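Monosaccharide-transporting ATPase (Actinobacillus succinogenes, PDB 5DTE) binds D-allose, as beta-D-allopyranose, and probably delivers monosaccharides to an ABC-type transporter. Local coordinates at residues K147-A152 / K263-I268. Numbering follows the deposited sequence.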
# COMPACT_ATOMS: atom_id res chain seq x y z
N LYS A 147 2.61 3.70 16.50
CA LYS A 147 2.56 4.62 17.62
C LYS A 147 1.20 4.61 18.26
O LYS A 147 1.09 4.71 19.48
CB LYS A 147 2.94 6.03 17.17
CG LYS A 147 3.43 6.91 18.31
CD LYS A 147 4.28 8.06 17.80
CE LYS A 147 4.67 8.99 18.93
NZ LYS A 147 4.89 8.24 20.20
N ASN A 148 0.16 4.48 17.45
CA ASN A 148 -1.21 4.51 17.93
C ASN A 148 -1.55 3.25 18.73
O ASN A 148 -2.21 3.32 19.77
CB ASN A 148 -2.16 4.68 16.74
CG ASN A 148 -3.59 4.92 17.17
OD1 ASN A 148 -4.41 4.00 17.18
ND2 ASN A 148 -3.91 6.17 17.49
N LEU A 149 -1.08 2.11 18.24
CA LEU A 149 -1.27 0.82 18.91
C LEU A 149 -0.41 0.71 20.17
O LEU A 149 -0.84 0.09 21.15
CB LEU A 149 -0.93 -0.31 17.94
CG LEU A 149 -0.88 -1.76 18.44
CD1 LEU A 149 -2.28 -2.34 18.58
CD2 LEU A 149 0.01 -2.63 17.53
N ALA A 150 0.79 1.27 20.12
CA ALA A 150 1.68 1.29 21.29
C ALA A 150 0.98 1.96 22.45
O ALA A 150 0.90 1.40 23.54
CB ALA A 150 2.97 2.01 20.98
N GLU A 151 0.45 3.15 22.19
CA GLU A 151 -0.40 3.87 23.13
C GLU A 151 -1.64 3.08 23.55
O GLU A 151 -1.98 3.03 24.73
CB GLU A 151 -0.81 5.21 22.53
CG GLU A 151 0.38 6.13 22.28
CD GLU A 151 0.81 6.88 23.53
OE1 GLU A 151 2.03 6.89 23.83
OE2 GLU A 151 -0.07 7.48 24.19
N ALA A 152 -2.29 2.43 22.59
CA ALA A 152 -3.51 1.65 22.84
C ALA A 152 -3.32 0.45 23.78
O ALA A 152 -4.21 0.16 24.58
CB ALA A 152 -4.09 1.16 21.52
N LYS A 263 -13.13 -4.35 16.82
CA LYS A 263 -12.35 -5.54 16.48
C LYS A 263 -10.90 -5.16 16.11
O LYS A 263 -9.97 -5.96 16.28
CB LYS A 263 -13.00 -6.30 15.33
CG LYS A 263 -14.37 -6.93 15.63
CD LYS A 263 -14.76 -7.98 14.57
CE LYS A 263 -16.12 -8.63 14.84
NZ LYS A 263 -16.22 -9.35 16.15
N MET A 264 -10.73 -3.94 15.60
CA MET A 264 -9.41 -3.37 15.31
C MET A 264 -9.14 -2.06 16.05
O MET A 264 -10.06 -1.33 16.39
CB MET A 264 -9.24 -3.12 13.81
CG MET A 264 -8.94 -4.35 12.99
SD MET A 264 -8.14 -3.77 11.49
CE MET A 264 -8.81 -4.93 10.33
N GLN A 265 -7.87 -1.78 16.28
CA GLN A 265 -7.47 -0.54 16.93
C GLN A 265 -7.45 0.60 15.94
O GLN A 265 -8.08 1.63 16.13
CB GLN A 265 -6.11 -0.69 17.58
CG GLN A 265 -5.51 0.64 17.96
CD GLN A 265 -6.32 1.36 19.02
OE1 GLN A 265 -6.95 0.72 19.88
NE2 GLN A 265 -6.31 2.69 18.97
N ASN A 266 -6.70 0.40 14.86
CA ASN A 266 -6.61 1.38 13.80
C ASN A 266 -6.19 0.77 12.48
O ASN A 266 -5.66 -0.34 12.44
CB ASN A 266 -5.62 2.47 14.18
CG ASN A 266 -4.18 2.01 14.02
OD1 ASN A 266 -3.60 2.11 12.94
ND2 ASN A 266 -3.61 1.50 15.10
N THR A 267 -6.42 1.51 11.41
CA THR A 267 -5.80 1.26 10.11
C THR A 267 -5.41 2.61 9.59
O THR A 267 -5.87 3.61 10.14
CB THR A 267 -6.74 0.55 9.13
OG1 THR A 267 -5.98 0.04 8.02
CG2 THR A 267 -7.78 1.51 8.61
N ILE A 268 -4.54 2.67 8.58
CA ILE A 268 -4.17 3.95 7.96
C ILE A 268 -4.86 4.09 6.62
O ILE A 268 -4.61 3.28 5.72
CB ILE A 268 -2.65 4.10 7.76
CG1 ILE A 268 -1.92 4.33 9.09
CG2 ILE A 268 -2.33 5.24 6.79
CD1 ILE A 268 -1.84 5.80 9.53
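In one of the two alpha/beta lobes of this periplasmic sugar-binding fold, the C-terminal end of helix 138-152 packs against the loop leading into strand 267-269, and a hydrogen bond between the side-chain amides of Asn148 and Gln265 joins them. NE2 of Gln265 donates to OD1 of Asn148 over 2.9 Å, nearly straight at 166°. The acceptor lies close to the plane of the glutamine amide, whereas the donor is tilted from the carbonyl plane of Asn148. Asparagine suits the helix because its short side chain, with CG anti to the backbone N (chi1 -172°), presents a carbonyl oxygen to the loop. Glutamine is long enough to bend at chi2 (64°), with NE2 at Asn148 and OE1 beside CB of Ala152, a small neighbour for an amide.

Backbone hydrogen bonds pair Gln265 with Val246 and Asn266 with Gly248, along and just beyond edge strand 245-247 of the lobe's four-stranded parallel sheet. The side chain of Asn266, about 13 Å from the bound allose, turns its amide almost perpendicular to that of Asn148, with ND2 3.3 Å from the same OD1. Leu149 supplies the apolar part: its CD1 lies 4.3 Å from CB of Gln265, and its branched side chain also touches Leu245 and Ser247.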